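Local coordinates for 5' nucleotidase family protein (Staphylococcus aureus subsp. aureus, PDB 4Q7F) that belongs to the 5'-nucleotidase family, pairing a calcineurin-like phosphoesterase domain that holds manganese and magnesium ions with a C-terminal nucleotidase domain, at residues W316-I330 and A368-I381. Residues are numbered along the deposited sequence; the frame is centred on the assembly and turned at random.
Sequences WLDYEITTLPYDMTI and ASGFKQVVTMRDVI
A classic beta bulge marks the antiparallel pairing of strands 320-323 and 374-376 in the C-terminal nucleotidase domain: Ile321 and Thr322 both face Val375. Val375 O accepts from Ile321 N at 2.8 Å and, weakly, from Thr322 N, while Val375 N returns a nearly straight bond to Thr322 O (3.0 Å, 168°). Beyond loops in both segments, with the register shifted by two, a second short antiparallel pairing joins Met328 and Phe371, and the selenomethionine methyl CE reaches Phe371 CD2 at 3.6 Å. Next to Glu320 and Thr376, helix 377-383 starts beside Trp316 and Leu317 of helix 304-317. Two of its first N-H groups are taken by the partner segment, Met377 N by Tyr319 O and Arg378 N by a lone pair of Leu317 O. Selenomethionine Met377 has CG anti to its backbone N (chi1 -179°), which sets CG over one face of the Trp316 six-membered ring, 3.7 Å from its centroid, a CH-pi contact. Arg378 NH2 forms a salt bridge with Asp318 OD1 at 2.8 Å, in the guanidinium plane but 46° above the carboxylate plane, and Leu317 CB covers one guanidinium face. A water joins Asp318 OD1, Arg378 NE and Thr376 OG1. Arg378 also forms a salt bridge with Glu314, and Asp318 with Arg40. Helix 78-85 packs on Trp316, Leu317 and Ile381, helix 501-511 on Leu324, Phe371 and Met377, and helix 342-355 on Met328 and Ile330.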
# COMPACT_ATOMS: atom_id res chain seq x y z
N TRP A 316 -7.19 23.32 1.33
CA TRP A 316 -7.68 22.44 2.38
C TRP A 316 -6.52 21.90 3.19
O TRP A 316 -6.59 21.87 4.41
CB TRP A 316 -8.49 21.29 1.75
CG TRP A 316 -9.12 20.39 2.72
CD1 TRP A 316 -10.22 20.64 3.49
CD2 TRP A 316 -8.74 19.03 2.98
NE1 TRP A 316 -10.54 19.52 4.23
CE2 TRP A 316 -9.65 18.52 3.94
CE3 TRP A 316 -7.73 18.19 2.50
CZ2 TRP A 316 -9.56 17.22 4.43
CZ3 TRP A 316 -7.65 16.90 2.98
CH2 TRP A 316 -8.56 16.42 3.93
N LEU A 317 -5.45 21.50 2.51
CA LEU A 317 -4.28 20.99 3.19
C LEU A 317 -3.63 22.03 4.11
O LEU A 317 -3.01 21.67 5.11
CB LEU A 317 -3.27 20.44 2.18
CG LEU A 317 -3.74 19.14 1.54
CD1 LEU A 317 -2.79 18.73 0.44
CD2 LEU A 317 -3.85 18.02 2.59
N ASP A 318 -3.79 23.30 3.78
CA ASP A 318 -3.22 24.37 4.60
C ASP A 318 -4.07 24.76 5.80
O ASP A 318 -3.64 25.57 6.62
CB ASP A 318 -2.96 25.62 3.74
CG ASP A 318 -1.79 25.44 2.79
OD1 ASP A 318 -0.94 24.55 3.05
OD2 ASP A 318 -1.72 26.19 1.78
N TYR A 319 -5.28 24.19 5.91
CA TYR A 319 -6.18 24.52 6.99
C TYR A 319 -5.49 24.26 8.32
O TYR A 319 -4.97 23.17 8.54
CB TYR A 319 -7.49 23.72 6.91
CG TYR A 319 -8.41 24.00 8.06
CD1 TYR A 319 -9.26 25.11 8.05
CD2 TYR A 319 -8.42 23.18 9.19
CE1 TYR A 319 -10.09 25.39 9.13
CE2 TYR A 319 -9.26 23.45 10.27
CZ TYR A 319 -10.09 24.55 10.23
OH TYR A 319 -10.91 24.81 11.29
N GLU A 320 -5.48 25.27 9.17
CA GLU A 320 -4.82 25.16 10.47
C GLU A 320 -5.67 24.42 11.50
O GLU A 320 -6.80 24.82 11.80
CB GLU A 320 -4.43 26.55 10.97
CG GLU A 320 -3.78 26.53 12.34
CD GLU A 320 -3.20 27.87 12.76
OE1 GLU A 320 -2.72 28.63 11.88
OE2 GLU A 320 -3.20 28.14 13.98
N ILE A 321 -5.11 23.34 12.06
CA ILE A 321 -5.79 22.55 13.06
C ILE A 321 -5.62 23.23 14.43
O ILE A 321 -6.59 23.50 15.12
CB ILE A 321 -5.22 21.11 13.13
CG1 ILE A 321 -5.22 20.45 11.74
CG2 ILE A 321 -6.01 20.29 14.14
CD1 ILE A 321 -6.60 20.19 11.18
N THR A 322 -4.36 23.48 14.80
CA THR A 322 -4.05 24.14 16.06
C THR A 322 -2.62 24.65 16.02
O THR A 322 -1.88 24.41 15.04
CB THR A 322 -4.21 23.19 17.29
OG1 THR A 322 -4.14 23.95 18.50
CG2 THR A 322 -3.12 22.12 17.32
N THR A 323 -2.26 25.38 17.07
CA THR A 323 -0.90 25.86 17.28
C THR A 323 -0.48 25.31 18.64
O THR A 323 -1.11 25.60 19.64
CB THR A 323 -0.82 27.39 17.31
OG1 THR A 323 -1.26 27.91 16.05
CG2 THR A 323 0.62 27.85 17.55
N LEU A 324 0.58 24.51 18.67
CA LEU A 324 1.07 23.90 19.89
C LEU A 324 2.09 24.82 20.54
O LEU A 324 2.70 25.64 19.87
CB LEU A 324 1.75 22.58 19.55
CG LEU A 324 0.96 21.63 18.65
CD1 LEU A 324 1.81 20.43 18.30
CD2 LEU A 324 -0.34 21.19 19.30
N PRO A 325 2.31 24.68 21.86
CA PRO A 325 3.30 25.54 22.52
C PRO A 325 4.76 25.07 22.34
O PRO A 325 5.66 25.74 22.82
CB PRO A 325 2.89 25.49 23.99
CG PRO A 325 2.16 24.21 24.16
CD PRO A 325 1.63 23.77 22.81
N TYR A 326 4.98 23.95 21.64
CA TYR A 326 6.33 23.44 21.42
C TYR A 326 6.41 22.58 20.15
O TYR A 326 5.40 22.10 19.63
CB TYR A 326 6.77 22.60 22.61
CG TYR A 326 5.76 21.56 22.99
CD1 TYR A 326 5.74 20.32 22.36
CD2 TYR A 326 4.81 21.81 23.97
CE1 TYR A 326 4.81 19.37 22.69
CE2 TYR A 326 3.87 20.86 24.31
CZ TYR A 326 3.88 19.64 23.67
OH TYR A 326 2.95 18.68 24.00
N ASP A 327 7.64 22.40 19.67
CA ASP A 327 7.90 21.62 18.46
C ASP A 327 8.02 20.13 18.79
O ASP A 327 8.58 19.75 19.82
CB ASP A 327 9.19 22.09 17.79
CG ASP A 327 9.41 21.43 16.46
OD1 ASP A 327 8.84 21.91 15.46
OD2 ASP A 327 10.18 20.44 16.40
N MSE A 328 7.49 19.30 17.88
CA MSE A 328 7.55 17.85 18.01
C MSE A 328 7.98 17.26 16.68
O MSE A 328 7.49 16.22 16.26
CB MSE A 328 6.16 17.30 18.34
CG MSE A 328 5.79 17.47 19.81
SE MSE A 328 4.22 16.35 20.21
CE MSE A 328 2.99 16.97 18.80
N THR A 329 8.92 17.93 16.01
CA THR A 329 9.37 17.46 14.72
C THR A 329 10.27 16.24 14.88
O THR A 329 10.95 16.08 15.88
CB THR A 329 10.13 18.57 13.95
OG1 THR A 329 9.21 19.62 13.61
CG2 THR A 329 10.74 18.05 12.67
N ILE A 330 10.24 15.38 13.87
CA ILE A 330 11.10 14.22 13.81
C ILE A 330 12.20 14.54 12.80
O ILE A 330 11.95 14.62 11.60
CB ILE A 330 10.30 12.97 13.39
CG1 ILE A 330 9.36 12.57 14.53
CG2 ILE A 330 11.25 11.83 13.04
CD1 ILE A 330 8.43 11.43 14.21
N ALA A 368 5.86 10.41 8.10
CA ALA A 368 5.69 11.00 9.42
C ALA A 368 6.87 11.83 9.87
O ALA A 368 7.83 11.29 10.44
CB ALA A 368 5.42 9.90 10.46
N SER A 369 6.79 13.13 9.66
CA SER A 369 7.84 14.05 10.10
C SER A 369 7.48 14.75 11.43
O SER A 369 8.14 15.71 11.84
CB SER A 369 8.11 15.07 9.00
OG SER A 369 6.90 15.69 8.59
N GLY A 370 6.44 14.28 12.12
CA GLY A 370 6.03 14.89 13.37
C GLY A 370 5.32 16.22 13.15
O GLY A 370 4.95 16.55 12.01
N PHE A 371 5.10 16.97 14.22
CA PHE A 371 4.45 18.26 14.10
C PHE A 371 5.37 19.42 14.51
O PHE A 371 6.15 19.31 15.45
CB PHE A 371 3.20 18.40 14.97
CG PHE A 371 2.08 17.43 14.67
CD1 PHE A 371 1.82 16.98 13.39
CD2 PHE A 371 1.20 17.07 15.68
CE1 PHE A 371 0.75 16.12 13.14
CE2 PHE A 371 0.13 16.23 15.44
CZ PHE A 371 -0.09 15.75 14.17
N LYS A 372 5.23 20.52 13.80
CA LYS A 372 5.90 21.75 14.16
C LYS A 372 4.87 22.40 15.06
O LYS A 372 3.82 21.80 15.32
CB LYS A 372 6.15 22.62 12.94
CG LYS A 372 7.05 22.00 11.88
CD LYS A 372 7.05 22.82 10.59
CE LYS A 372 5.68 22.77 9.92
NZ LYS A 372 5.64 23.54 8.66
N GLN A 373 5.13 23.62 15.51
CA GLN A 373 4.19 24.30 16.39
C GLN A 373 2.86 24.56 15.69
O GLN A 373 1.80 24.39 16.29
CB GLN A 373 4.78 25.59 16.95
CG GLN A 373 6.05 25.34 17.73
CD GLN A 373 6.50 26.53 18.56
OE1 GLN A 373 5.68 27.27 19.11
NE2 GLN A 373 7.81 26.69 18.69
N VAL A 374 2.90 24.95 14.42
CA VAL A 374 1.67 25.15 13.67
C VAL A 374 1.39 23.83 12.97
O VAL A 374 2.26 23.27 12.29
CB VAL A 374 1.75 26.33 12.68
CG1 VAL A 374 0.44 26.49 11.93
CG2 VAL A 374 2.10 27.62 13.42
N VAL A 375 0.19 23.30 13.20
CA VAL A 375 -0.22 22.04 12.62
C VAL A 375 -1.35 22.28 11.63
O VAL A 375 -2.38 22.87 11.99
CB VAL A 375 -0.72 21.07 13.69
CG1 VAL A 375 -1.06 19.72 13.06
CG2 VAL A 375 0.31 20.89 14.79
N THR A 376 -1.14 21.83 10.40
CA THR A 376 -2.17 21.96 9.35
C THR A 376 -2.68 20.56 8.96
O THR A 376 -2.11 19.54 9.38
CB THR A 376 -1.60 22.63 8.09
OG1 THR A 376 -0.57 21.81 7.54
CG2 THR A 376 -1.02 24.02 8.42
N MSE A 377 -3.74 20.52 8.17
CA MSE A 377 -4.32 19.24 7.69
C MSE A 377 -3.23 18.42 7.01
O MSE A 377 -3.13 17.19 7.22
CB MSE A 377 -5.51 19.57 6.78
CG MSE A 377 -6.23 18.33 6.24
SE MSE A 377 -6.74 17.04 7.66
CE MSE A 377 -8.39 18.01 8.09
N ARG A 378 -2.39 19.11 6.24
CA ARG A 378 -1.24 18.51 5.52
C ARG A 378 -0.37 17.68 6.47
O ARG A 378 -0.01 16.56 6.18
CB ARG A 378 -0.37 19.62 4.90
CG ARG A 378 0.73 19.14 3.93
CD ARG A 378 1.62 20.26 3.41
NE ARG A 378 0.82 21.35 2.85
CZ ARG A 378 0.40 21.42 1.60
NH1 ARG A 378 0.74 20.50 0.70
NH2 ARG A 378 -0.35 22.44 1.25
N ASP A 379 -0.04 18.27 7.61
CA ASP A 379 0.81 17.62 8.61
C ASP A 379 0.15 16.41 9.23
O ASP A 379 0.80 15.40 9.45
CB ASP A 379 1.20 18.64 9.67
CG ASP A 379 1.82 19.89 9.05
OD1 ASP A 379 2.81 19.75 8.30
OD2 ASP A 379 1.32 21.00 9.31
N VAL A 380 -1.14 16.50 9.53
CA VAL A 380 -1.86 15.39 10.14
C VAL A 380 -1.89 14.18 9.21
O VAL A 380 -1.66 13.05 9.64
CB VAL A 380 -3.32 15.78 10.51
CG1 VAL A 380 -4.12 14.54 10.90
CG2 VAL A 380 -3.36 16.82 11.61
N ILE A 381 -2.18 14.44 7.94
CA ILE A 381 -2.25 13.37 6.95
C ILE A 381 -0.88 12.71 6.75
O ILE A 381 -0.80 11.48 6.67
CB ILE A 381 -2.83 13.86 5.61
CG1 ILE A 381 -4.28 14.34 5.78
CG2 ILE A 381 -2.79 12.71 4.62
CD1 ILE A 381 -4.94 14.95 4.55
O HOH W 1 0.33 23.06 4.94